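Local coordinates for protein prolyl-ACP dehydrogenase (Oscillatoria sp., PDB 4IRN) that oxidises a prolyl group carried on an acyl carrier protein, using FAD, in the biosynthesis of the cyanotoxin anatoxin-a, at residues N196-I205 / A244-E252; S354-V365 / S396-R407. All blocks are in the same frame, centred on the assembly; numbering follows the deposited sequence.

Interaction 1: residues N196-I205 / A244-E252; sequences NGTIADLFII and AEVPELRLE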
loop_
_atom_site.group_PDB
_atom_site.type_symbol
_atom_site.label_atom_id
_atom_site.label_comp_id
_atom_site.label_asym_id
_atom_site.label_seq_id
_atom_site.Cartn_x
_atom_site.Cartn_y
_atom_site.Cartn_z
ATOM N N ASN A 196 -25.893 -22.016 7.484
ATOM C CA ASN A 196 -26.446 -23.370 7.661
ATOM C C ASN A 196 -27.934 -23.425 8.066
ATOM O O ASN A 196 -28.475 -24.521 8.222
ATOM C CB ASN A 196 -25.571 -24.240 8.602
ATOM C CG ASN A 196 -24.123 -24.375 8.186
ATOM O OD1 ASN A 196 -23.793 -24.477 6.993
ATOM N ND2 ASN A 196 -23.222 -24.418 9.168
ATOM N N GLY A 197 -28.571 -22.260 8.206
ATOM C CA GLY A 197 -29.965 -22.108 8.616
ATOM C C GLY A 197 -30.969 -23.045 7.960
ATOM O O GLY A 197 -31.767 -23.677 8.656
ATOM N N THR A 198 -30.925 -23.152 6.622
ATOM C CA THR A 198 -31.828 -23.997 5.834
ATOM C C THR A 198 -31.612 -25.526 6.002
ATOM O O THR A 198 -32.460 -26.314 5.581
ATOM C CB THR A 198 -31.839 -23.562 4.354
ATOM O OG1 THR A 198 -30.524 -23.195 3.948
ATOM C CG2 THR A 198 -32.795 -22.413 4.098
ATOM N N ILE A 199 -30.490 -25.939 6.597
ATOM C CA ILE A 199 -30.156 -27.352 6.833
ATOM C C ILE A 199 -29.832 -27.671 8.307
ATOM O O ILE A 199 -29.552 -28.821 8.627
ATOM C CB ILE A 199 -29.026 -27.838 5.894
ATOM C CG1 ILE A 199 -27.757 -27.001 6.097
ATOM C CG2 ILE A 199 -29.477 -27.808 4.442
ATOM C CD1 ILE A 199 -26.502 -27.571 5.580
ATOM N N ALA A 200 -29.874 -26.662 9.197
ATOM C CA ALA A 200 -29.576 -26.819 10.629
ATOM C C ALA A 200 -30.655 -27.549 11.396
ATOM O O ALA A 200 -31.840 -27.392 11.108
ATOM C CB ALA A 200 -29.319 -25.474 11.281
ATOM N N ASP A 201 -30.231 -28.322 12.402
ATOM C CA ASP A 201 -31.091 -29.089 13.295
ATOM C C ASP A 201 -31.178 -28.406 14.659
ATOM O O ASP A 201 -32.184 -28.564 15.355
ATOM C CB ASP A 201 -30.589 -30.532 13.422
ATOM C CG ASP A 201 -30.623 -31.293 12.111
ATOM O OD1 ASP A 201 -31.735 -31.646 11.658
ATOM O OD2 ASP A 201 -29.538 -31.501 11.513
ATOM N N LEU A 202 -30.134 -27.633 15.024
ATOM C CA LEU A 202 -30.060 -26.859 16.267
ATOM C C LEU A 202 -29.593 -25.417 15.991
ATOM O O LEU A 202 -28.642 -25.198 15.230
ATOM C CB LEU A 202 -29.155 -27.560 17.307
ATOM C CG LEU A 202 -29.125 -26.979 18.737
ATOM C CD1 LEU A 202 -30.445 -27.252 19.497
ATOM C CD2 LEU A 202 -27.953 -27.539 19.519
ATOM N N PHE A 203 -30.279 -24.445 16.611
ATOM C CA PHE A 203 -30.002 -23.029 16.442
ATOM C C PHE A 203 -29.488 -22.400 17.728
ATOM O O PHE A 203 -30.144 -22.496 18.763
ATOM C CB PHE A 203 -31.262 -22.302 15.944
ATOM C CG PHE A 203 -31.654 -22.645 14.524
ATOM C CD1 PHE A 203 -32.459 -23.747 14.253
ATOM C CD2 PHE A 203 -31.241 -21.850 13.457
ATOM C CE1 PHE A 203 -32.822 -24.061 12.936
ATOM C CE2 PHE A 203 -31.604 -22.167 12.140
ATOM C CZ PHE A 203 -32.394 -23.268 11.891
ATOM N N ILE A 204 -28.300 -21.779 17.668
ATOM C CA ILE A 204 -27.700 -21.061 18.797
ATOM C C ILE A 204 -28.114 -19.588 18.614
ATOM O O ILE A 204 -27.595 -18.902 17.734
ATOM C CB ILE A 204 -26.155 -21.276 18.896
ATOM C CG1 ILE A 204 -25.743 -22.783 18.896
ATOM C CG2 ILE A 204 -25.523 -20.505 20.058
ATOM C CD1 ILE A 204 -26.320 -23.691 20.005
ATOM N N ILE A 205 -29.074 -19.136 19.405
ATOM C CA ILE A 205 -29.666 -17.804 19.297
ATOM C C ILE A 205 -29.305 -16.858 20.435
ATOM O O ILE A 205 -29.446 -17.203 21.600
ATOM C CB ILE A 205 -31.199 -17.915 19.050
ATOM C CG1 ILE A 205 -31.476 -18.935 17.913
ATOM C CG2 ILE A 205 -31.855 -16.554 18.848
ATOM C CD1 ILE A 205 -32.661 -18.753 17.036
ATOM N N ALA A 244 -22.389 -22.722 0.464
ATOM C CA ALA A 244 -22.758 -22.589 1.874
ATOM C C ALA A 244 -24.091 -21.853 1.923
ATOM O O ALA A 244 -24.231 -20.789 1.317
ATOM C CB ALA A 244 -21.693 -21.814 2.642
ATOM N N GLU A 245 -25.082 -22.445 2.602
ATOM C CA GLU A 245 -26.430 -21.890 2.697
ATOM C C GLU A 245 -26.572 -20.820 3.784
ATOM O O GLU A 245 -26.386 -21.109 4.969
ATOM C CB GLU A 245 -27.465 -23.014 2.834
ATOM C CG GLU A 245 -27.741 -23.714 1.511
ATOM C CD GLU A 245 -28.663 -24.916 1.535
ATOM O OE1 GLU A 245 -29.353 -25.132 2.556
ATOM O OE2 GLU A 245 -28.700 -25.642 0.516
ATOM N N VAL A 246 -26.861 -19.575 3.367
ATOM C CA VAL A 246 -27.010 -18.436 4.274
ATOM C C VAL A 246 -28.388 -17.722 4.114
ATOM O O VAL A 246 -28.491 -16.696 3.423
ATOM C CB VAL A 246 -25.795 -17.456 4.260
ATOM C CG1 VAL A 246 -25.913 -16.407 5.363
ATOM C CG2 VAL A 246 -24.474 -18.209 4.392
ATOM N N PRO A 247 -29.451 -18.249 4.765
ATOM C CA PRO A 247 -30.764 -17.585 4.689
ATOM C C PRO A 247 -30.979 -16.569 5.827
ATOM O O PRO A 247 -30.073 -16.308 6.624
ATOM C CB PRO A 247 -31.720 -18.767 4.827
ATOM C CG PRO A 247 -31.016 -19.691 5.780
ATOM C CD PRO A 247 -29.531 -19.477 5.582
ATOM N N GLU A 248 -32.190 -16.007 5.911
ATOM C CA GLU A 248 -32.589 -15.138 7.015
ATOM C C GLU A 248 -33.409 -15.982 7.962
ATOM O O GLU A 248 -33.922 -17.020 7.572
ATOM C CB GLU A 248 -33.483 -14.003 6.531
ATOM C CG GLU A 248 -32.792 -12.845 5.843
ATOM C CD GLU A 248 -33.754 -11.948 5.102
ATOM O OE1 GLU A 248 -34.972 -11.990 5.376
ATOM O OE2 GLU A 248 -33.283 -11.141 4.276
ATOM N N LEU A 249 -33.593 -15.492 9.183
ATOM C CA LEU A 249 -34.393 -16.136 10.218
ATOM C C LEU A 249 -35.328 -15.132 10.893
ATOM O O LEU A 249 -34.945 -13.979 11.135
ATOM C CB LEU A 249 -33.473 -16.819 11.249
ATOM C CG LEU A 249 -34.118 -17.546 12.428
ATOM C CD1 LEU A 249 -34.894 -18.769 11.969
ATOM C CD2 LEU A 249 -33.075 -17.956 13.427
ATOM N N ARG A 250 -36.559 -15.576 11.185
ATOM C CA ARG A 250 -37.573 -14.782 11.894
ATOM C C ARG A 250 -38.178 -15.632 12.993
ATOM O O ARG A 250 -38.490 -16.800 12.756
ATOM C CB ARG A 250 -38.656 -14.234 10.950
ATOM C CG ARG A 250 -38.147 -13.060 10.120
ATOM C CD ARG A 250 -39.105 -12.571 9.051
ATOM N NE ARG A 250 -38.517 -11.466 8.286
ATOM C CZ ARG A 250 -39.191 -10.686 7.447
ATOM N NH1 ARG A 250 -40.490 -10.880 7.247
ATOM N NH2 ARG A 250 -38.574 -9.703 6.805
ATOM N N LEU A 251 -38.280 -15.067 14.208
ATOM C CA LEU A 251 -38.850 -15.736 15.378
ATOM C C LEU A 251 -40.165 -15.059 15.734
ATOM O O LEU A 251 -40.177 -13.857 16.018
ATOM C CB LEU A 251 -37.876 -15.716 16.575
ATOM C CG LEU A 251 -36.522 -16.369 16.345
ATOM C CD1 LEU A 251 -35.421 -15.552 16.964
ATOM C CD2 LEU A 251 -36.501 -17.771 16.886
ATOM N N GLU A 252 -41.268 -15.819 15.657
ATOM C CA GLU A 252 -42.607 -15.346 15.973
ATOM C C GLU A 252 -43.202 -16.150 17.118
ATOM O O GLU A 252 -43.773 -17.210 16.887
ATOM C CB GLU A 252 -43.499 -15.334 14.709
ATOM C CG GLU A 252 -43.652 -13.946 14.076
ATOM C CD GLU A 252 -44.265 -12.870 14.954
ATOM O OE1 GLU A 252 -45.424 -13.043 15.395
ATOM O OE2 GLU A 252 -43.603 -11.828 15.169
HETATM O O HOH W 1 -24.586 -24.305 4.546
#
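The backbones of N196-I205 and A244-E252 are joined by a hydrogen bond from N196 N to E245 O, 2.7 Å long. This is the interior of the beta domain of the acyl-CoA dehydrogenase fold, where two beta sheets pack across each other, nearly at right angles. The strand parts 202-205 and 249-251 belong to different sheets. Their directions differ by 77°, and their axes come no closer than 11.5 Å, so side chains fill the space between them.

I205 and L249 reach toward each other tip to tip, I205 CD1 lying 3.7 Å from L249 CD2. The same I205 methyl also meets L251 CD2, so one isoleucine touches two leucines of the facing strand. In L249, chi1 of 180° sets CG opposite the backbone N and carries CD2 across to I205. F203 comes obliquely near the same CD2. L230 of strand 230-232 touches F203, L249 and L251 and helps to close this apolar layer.

At the loop end, P247 lies against G197 and T198. P247 CG is 3.6 Å from T198 N, and the two side chains slide past each other in opposite directions. G197 brings its CA to 3.9 Å from P247 CG.

The E245 side chain is extended beyond CG and crosses T198 at about a right angle. Its carboxylate also comes close to the CG2 methyl of I199. A water links N196 OD1 to E245 N, while N196 ND2 bonds to A123 O. T198 OG1 donates to E245 OE1 at 2.7 Å, on the anti side and 33° out of the carboxylate plane.

Interaction 2: residues S354-V365 / S396-R407; sequences SMANLYISEAWV and SKFYSGTSEIQR. With FAD (flavin-adenine dinucleotide), chain I.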
loop_
_atom_site.group_PDB
_atom_site.type_symbol
_atom_site.label_atom_id
_atom_site.label_comp_id
_atom_site.label_asym_id
_atom_site.label_seq_id
_atom_site.Cartn_x
_atom_site.Cartn_y
_atom_site.Cartn_z
ATOM N N SER A 354 -8.415 -11.703 16.848
ATOM C CA SER A 354 -8.801 -10.534 16.061
ATOM C C SER A 354 -7.697 -10.147 15.094
ATOM O O SER A 354 -7.988 -9.832 13.944
ATOM C CB SER A 354 -9.159 -9.367 16.969
ATOM O OG SER A 354 -10.255 -9.701 17.807
ATOM N N MET A 355 -6.425 -10.211 15.550
ATOM C CA MET A 355 -5.235 -9.926 14.737
ATOM C C MET A 355 -5.098 -10.968 13.621
ATOM O O MET A 355 -4.773 -10.607 12.484
ATOM C CB MET A 355 -3.970 -9.919 15.602
ATOM C CG MET A 355 -3.867 -8.711 16.504
ATOM S SD MET A 355 -2.357 -8.692 17.487
ATOM C CE MET A 355 -1.262 -8.012 16.345
ATOM N N ALA A 356 -5.373 -12.254 13.951
ATOM C CA ALA A 356 -5.323 -13.370 13.016
ATOM C C ALA A 356 -6.386 -13.211 11.928
ATOM O O ALA A 356 -6.056 -13.270 10.746
ATOM C CB ALA A 356 -5.513 -14.685 13.754
ATOM N N ASN A 357 -7.634 -12.943 12.329
ATOM C CA ASN A 357 -8.748 -12.753 11.418
ATOM C C ASN A 357 -8.515 -11.577 10.481
ATOM O O ASN A 357 -8.705 -11.708 9.274
ATOM C CB ASN A 357 -10.030 -12.566 12.201
ATOM C CG ASN A 357 -11.249 -12.900 11.400
ATOM O OD1 ASN A 357 -11.859 -12.037 10.777
ATOM N ND2 ASN A 357 -11.620 -14.162 11.395
ATOM N N LEU A 358 -8.068 -10.440 11.034
ATOM C CA LEU A 358 -7.794 -9.218 10.279
ATOM C C LEU A 358 -6.672 -9.447 9.258
ATOM O O LEU A 358 -6.838 -9.097 8.086
ATOM C CB LEU A 358 -7.487 -8.026 11.222
ATOM C CG LEU A 358 -6.906 -6.724 10.625
ATOM C CD1 LEU A 358 -7.933 -5.967 9.808
ATOM C CD2 LEU A 358 -6.412 -5.817 11.713
ATOM N N TYR A 359 -5.551 -10.067 9.690
ATOM C CA TYR A 359 -4.426 -10.341 8.807
ATOM C C TYR A 359 -4.749 -11.368 7.713
ATOM O O TYR A 359 -4.559 -11.058 6.544
ATOM C CB TYR A 359 -3.147 -10.743 9.575
ATOM C CG TYR A 359 -1.955 -10.831 8.652
ATOM C CD1 TYR A 359 -1.216 -9.695 8.331
ATOM C CD2 TYR A 359 -1.647 -12.017 7.992
ATOM C CE1 TYR A 359 -0.190 -9.740 7.393
ATOM C CE2 TYR A 359 -0.638 -12.070 7.032
ATOM C CZ TYR A 359 0.099 -10.930 6.747
ATOM O OH TYR A 359 1.144 -10.973 5.856
ATOM N N ILE A 360 -5.169 -12.576 8.088
ATOM C CA ILE A 360 -5.458 -13.687 7.180
ATOM C C ILE A 360 -6.514 -13.377 6.118
ATOM O O ILE A 360 -6.317 -13.754 4.969
ATOM C CB ILE A 360 -5.675 -15.038 7.931
ATOM C CG1 ILE A 360 -4.464 -15.341 8.848
ATOM C CG2 ILE A 360 -5.946 -16.189 6.934
ATOM C CD1 ILE A 360 -4.615 -16.458 9.833
ATOM N N SER A 361 -7.617 -12.682 6.496
ATOM C CA SER A 361 -8.696 -12.357 5.573
ATOM C C SER A 361 -8.219 -11.462 4.458
ATOM O O SER A 361 -8.576 -11.692 3.295
ATOM C CB SER A 361 -9.859 -11.707 6.314
ATOM O OG SER A 361 -9.459 -10.508 6.947
ATOM N N GLU A 362 -7.394 -10.462 4.798
ATOM C CA GLU A 362 -6.836 -9.518 3.832
ATOM C C GLU A 362 -5.710 -10.128 3.015
ATOM O O GLU A 362 -5.585 -9.825 1.832
ATOM C CB GLU A 362 -6.368 -8.238 4.512
ATOM C CG GLU A 362 -7.507 -7.349 4.973
ATOM C CD GLU A 362 -7.113 -6.176 5.856
ATOM O OE1 GLU A 362 -5.907 -5.963 6.130
ATOM O OE2 GLU A 362 -8.039 -5.430 6.240
ATOM N N ALA A 363 -4.884 -10.969 3.655
ATOM C CA ALA A 363 -3.788 -11.691 3.031
ATOM C C ALA A 363 -4.338 -12.643 1.955
ATOM O O ALA A 363 -3.786 -12.713 0.850
ATOM C CB ALA A 363 -3.032 -12.478 4.088
ATOM N N TRP A 364 -5.454 -13.332 2.274
ATOM C CA TRP A 364 -6.135 -14.259 1.385
ATOM C C TRP A 364 -6.661 -13.578 0.118
ATOM O O TRP A 364 -6.423 -14.087 -0.973
ATOM C CB TRP A 364 -7.267 -14.998 2.124
ATOM C CG TRP A 364 -7.814 -16.204 1.404
ATOM C CD1 TRP A 364 -7.231 -16.890 0.372
ATOM C CD2 TRP A 364 -9.042 -16.877 1.691
ATOM N NE1 TRP A 364 -8.039 -17.931 -0.022
ATOM C CE2 TRP A 364 -9.154 -17.952 0.773
ATOM C CE3 TRP A 364 -10.078 -16.665 2.618
ATOM C CZ2 TRP A 364 -10.250 -18.821 0.769
ATOM C CZ3 TRP A 364 -11.163 -17.530 2.618
ATOM C CH2 TRP A 364 -11.236 -18.600 1.711
ATOM N N VAL A 365 -7.350 -12.433 0.267
ATOM C CA VAL A 365 -7.927 -11.658 -0.841
ATOM C C VAL A 365 -6.828 -11.183 -1.784
ATOM O O VAL A 365 -6.929 -11.366 -2.992
ATOM C CB VAL A 365 -8.813 -10.490 -0.308
ATOM C CG1 VAL A 365 -9.129 -9.471 -1.396
ATOM C CG2 VAL A 365 -10.099 -11.013 0.316
ATOM N N SER A 396 -14.616 -13.540 3.984
ATOM C CA SER A 396 -13.798 -13.508 5.201
ATOM C C SER A 396 -13.618 -12.112 5.786
ATOM O O SER A 396 -13.319 -11.994 6.970
ATOM C CB SER A 396 -12.446 -14.175 4.960
ATOM O OG SER A 396 -11.623 -13.403 4.101
ATOM N N LYS A 397 -13.818 -11.066 4.963
ATOM C CA LYS A 397 -13.718 -9.653 5.345
ATOM C C LYS A 397 -15.019 -9.173 6.006
ATOM O O LYS A 397 -15.055 -8.052 6.526
ATOM C CB LYS A 397 -13.374 -8.781 4.125
ATOM C CG LYS A 397 -11.965 -9.014 3.603
ATOM C CD LYS A 397 -11.587 -8.071 2.498
ATOM C CE LYS A 397 -10.908 -6.832 3.008
ATOM N NZ LYS A 397 -10.343 -6.069 1.872
ATOM N N PHE A 398 -16.078 -10.028 5.996
ATOM C CA PHE A 398 -17.393 -9.712 6.566
ATOM C C PHE A 398 -17.841 -10.652 7.683
ATOM O O PHE A 398 -18.316 -10.162 8.715
ATOM C CB PHE A 398 -18.453 -9.555 5.467
ATOM C CG PHE A 398 -18.019 -8.583 4.397
ATOM C CD1 PHE A 398 -17.911 -7.223 4.672
ATOM C CD2 PHE A 398 -17.650 -9.033 3.136
ATOM C CE1 PHE A 398 -17.479 -6.329 3.698
ATOM C CE2 PHE A 398 -17.221 -8.137 2.157
ATOM C CZ PHE A 398 -17.133 -6.792 2.448
ATOM N N TYR A 399 -17.677 -11.990 7.508
ATOM C CA TYR A 399 -18.024 -12.912 8.591
ATOM C C TYR A 399 -16.947 -12.875 9.668
ATOM O O TYR A 399 -15.803 -12.504 9.370
ATOM C CB TYR A 399 -18.373 -14.329 8.107
ATOM C CG TYR A 399 -17.259 -15.113 7.457
ATOM C CD1 TYR A 399 -16.262 -15.713 8.223
ATOM C CD2 TYR A 399 -17.285 -15.395 6.096
ATOM C CE1 TYR A 399 -15.262 -16.482 7.636
ATOM C CE2 TYR A 399 -16.300 -16.180 5.500
ATOM C CZ TYR A 399 -15.284 -16.710 6.271
ATOM O OH TYR A 399 -14.317 -17.477 5.672
ATOM N N SER A 400 -17.329 -13.183 10.929
ATOM C CA SER A 400 -16.483 -13.138 12.141
ATOM C C SER A 400 -16.107 -11.686 12.509
ATOM O O SER A 400 -15.270 -11.461 13.386
ATOM C CB SER A 400 -15.234 -14.015 11.992
ATOM O OG SER A 400 -15.545 -15.333 11.568
ATOM N N GLY A 401 -16.750 -10.723 11.845
ATOM C CA GLY A 401 -16.512 -9.297 12.026
ATOM C C GLY A 401 -15.758 -8.695 10.859
ATOM O O GLY A 401 -14.934 -9.368 10.235
ATOM N N THR A 402 -16.040 -7.415 10.550
ATOM C CA THR A 402 -15.381 -6.688 9.457
ATOM C C THR A 402 -13.961 -6.306 9.859
ATOM O O THR A 402 -13.662 -6.263 11.055
ATOM C CB THR A 402 -16.166 -5.435 9.045
ATOM O OG1 THR A 402 -16.169 -4.510 10.123
ATOM C CG2 THR A 402 -17.583 -5.732 8.574
ATOM N N SER A 403 -13.100 -5.985 8.862
ATOM C CA SER A 403 -11.706 -5.574 9.076
ATOM C C SER A 403 -11.615 -4.357 10.010
ATOM O O SER A 403 -10.759 -4.333 10.895
ATOM C CB SER A 403 -11.020 -5.304 7.742
ATOM O OG SER A 403 -10.971 -6.487 6.961
ATOM N N GLU A 404 -12.552 -3.402 9.852
ATOM C CA GLU A 404 -12.673 -2.178 10.647
ATOM C C GLU A 404 -12.984 -2.491 12.112
ATOM O O GLU A 404 -12.403 -1.863 12.994
ATOM C CB GLU A 404 -13.746 -1.250 10.054
ATOM C CG GLU A 404 -13.427 -0.712 8.665
ATOM C CD GLU A 404 -13.550 -1.679 7.499
ATOM O OE1 GLU A 404 -14.556 -2.422 7.434
ATOM O OE2 GLU A 404 -12.638 -1.688 6.642
ATOM N N ILE A 405 -13.880 -3.463 12.368
ATOM C CA ILE A 405 -14.278 -3.913 13.704
ATOM C C ILE A 405 -13.106 -4.496 14.460
ATOM O O ILE A 405 -12.909 -4.134 15.621
ATOM C CB ILE A 405 -15.520 -4.853 13.646
ATOM C CG1 ILE A 405 -16.809 -4.045 13.439
ATOM C CG2 ILE A 405 -15.645 -5.820 14.852
ATOM C CD1 ILE A 405 -16.961 -2.727 14.290
ATOM N N GLN A 406 -12.313 -5.363 13.794
ATOM C CA GLN A 406 -11.116 -5.998 14.368
ATOM C C GLN A 406 -10.132 -4.917 14.801
ATOM O O GLN A 406 -9.618 -4.979 15.912
ATOM C CB GLN A 406 -10.416 -6.927 13.355
ATOM C CG GLN A 406 -11.331 -7.781 12.485
ATOM C CD GLN A 406 -11.841 -9.065 13.109
ATOM O OE1 GLN A 406 -11.386 -9.519 14.155
ATOM N NE2 GLN A 406 -12.664 -9.771 12.353
ATOM N N ARG A 407 -9.901 -3.903 13.924
ATOM C CA ARG A 407 -9.020 -2.755 14.174
ATOM C C ARG A 407 -9.480 -2.011 15.423
ATOM O O ARG A 407 -8.644 -1.678 16.266
ATOM C CB ARG A 407 -9.004 -1.815 12.966
ATOM C CG ARG A 407 -8.343 -2.411 11.736
ATOM C CD ARG A 407 -8.407 -1.485 10.547
ATOM N NE ARG A 407 -8.056 -2.159 9.302
ATOM C CZ ARG A 407 -6.812 -2.381 8.889
ATOM N NH1 ARG A 407 -5.781 -2.000 9.631
ATOM N NH2 ARG A 407 -6.591 -2.996 7.735
HETATM P PA FAD I . -22.394 -3.021 9.477
HETATM O O1A FAD I . -22.137 -3.631 10.798
HETATM O O2A FAD I . -23.764 -2.496 9.079
HETATM O O5B FAD I . -21.459 -1.765 9.283
HETATM C C5B FAD I . -21.434 -1.073 8.023
HETATM C C4B FAD I . -20.012 -0.678 7.733
HETATM O O4B FAD I . -19.599 0.333 8.667
HETATM C C3B FAD I . -18.993 -1.817 7.791
HETATM O O3B FAD I . -18.376 -1.961 6.520
HETATM C C2B FAD I . -17.996 -1.434 8.897
HETATM O O2B FAD I . -16.676 -1.422 8.376
HETATM C C1B FAD I . -18.367 -0.000 9.281
HETATM N N9A FAD I . -18.482 0.224 10.722
HETATM C C8A FAD I . -19.541 -0.107 11.524
HETATM N N7A FAD I . -19.352 0.159 12.794
HETATM C C5A FAD I . -18.081 0.703 12.835
HETATM C C6A FAD I . -17.279 1.185 13.900
HETATM N N6A FAD I . -17.668 1.201 15.177
HETATM N N1A FAD I . -16.046 1.646 13.599
HETATM C C2A FAD I . -15.653 1.639 12.323
HETATM N N3A FAD I . -16.323 1.226 11.243
HETATM C C4A FAD I . -17.532 0.758 11.561
HETATM N N1 FAD I . -23.848 -13.461 11.593
HETATM C C2 FAD I . -24.373 -14.353 12.500
HETATM O O2 FAD I . -24.812 -13.965 13.583
HETATM N N3 FAD I . -24.438 -15.711 12.194
HETATM C C4 FAD I . -24.015 -16.285 11.020
HETATM O O4 FAD I . -24.124 -17.501 10.858
HETATM C C4X FAD I . -23.464 -15.340 10.047
HETATM N N5 FAD I . -23.068 -15.807 8.884
HETATM C C5X FAD I . -22.606 -14.888 7.942
HETATM C C6 FAD I . -22.180 -15.371 6.701
HETATM C C7 FAD I . -21.689 -14.515 5.721
HETATM C C7M FAD I . -21.153 -15.084 4.433
HETATM C C8 FAD I . -21.642 -13.127 5.978
HETATM C C8M FAD I . -21.114 -12.154 4.957
HETATM C C9 FAD I . -22.082 -12.642 7.203
HETATM C C9A FAD I . -22.556 -13.491 8.198
HETATM N N10 FAD I . -22.996 -13.027 9.470
HETATM C C10 FAD I . -23.433 -13.920 10.416
HETATM C "C1'" FAD I . -23.055 -11.570 9.722
HETATM C "C2'" FAD I . -21.650 -10.985 9.719
HETATM O "O2'" FAD I . -20.966 -11.254 10.940
HETATM C "C3'" FAD I . -21.693 -9.489 9.406
HETATM O "O3'" FAD I . -21.071 -9.255 8.145
HETATM C "C4'" FAD I . -21.044 -8.599 10.468
HETATM O "O4'" FAD I . -21.696 -8.787 11.726
HETATM C "C5'" FAD I . -20.983 -7.137 10.065
HETATM O "O5'" FAD I . -22.305 -6.576 10.000
HETATM P P FAD I . -22.760 -5.749 8.698
HETATM O O1P FAD I . -22.250 -6.365 7.450
HETATM O O2P FAD I . -24.234 -5.718 9.022
HETATM O O3P FAD I . -22.153 -4.282 8.497
#
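Q406 and N357 cross at about a right angle, with their amide planes 28° apart. Q406 NE2 is 2.9 Å from N357 OD1, but the angle is too poor for a hydrogen bond. NE2 instead makes weak bonds to S400 O and G401 O. The Q406 chain bends at chi2 (-82°), turning its amide toward the 398-401 turn. N357 ND2 is held by R280 O.

L358 packs its CB against Q406 CB at 3.8 Å. Its CD1 lies over one face of the R407 guanidinium, 3.6 Å above the plane and offset toward the rim. R407 and E362 approach from opposite directions, their flat groups inclined by 28°. R407 NH2 forms a weak hydrogen bond and salt bridge to E362 OE2 at 3.2 Å. R407 NH1 pairs with E324 of the third subunit, so the arginine joins a contact within the chain to one between chains.

At the other end, S361 packs its CB against S396, whose OG is hydrogen-bonded to A393 O. S361 OG turns back to N357 O, which also accepts from S361 N. Y399 OH comes to the edge of the W364 ring, near its plane. K397 crosses both E362 and V365 through its aliphatic part, and its amine pairs with E373 of the second subunit.

The far side of 396-407 faces FAD: F398 O accepts from FAD O3' at 3.0 Å. The type II beta turn F398-G401, followed by T402 as N-cap of the last helix, forms part of the FAD site in the C-terminal helical domain of the acyl-CoA dehydrogenase fold.

In the fold
Interaction 1 closes before interaction 2 opens along the chain. Their centres are about 24 Å apart, their nearest atoms about 8 Å, and they do not touch. Interaction 1 lies in the middle beta domain and joins strand 202-208 of the mixed sheet to strand 249-257 of the antiparallel one. Interaction 2 lies in the C-terminal helical domain, between helix 350-375 and the turn leading into helix 403-414. FAD lies between the two regions: T195, just before 196-205, bonds to it, and 396-407 contributes F398, T402 and E404. The cofactor thus sits where the domains meet, and A377 and H305 of the second subunit help to hold it.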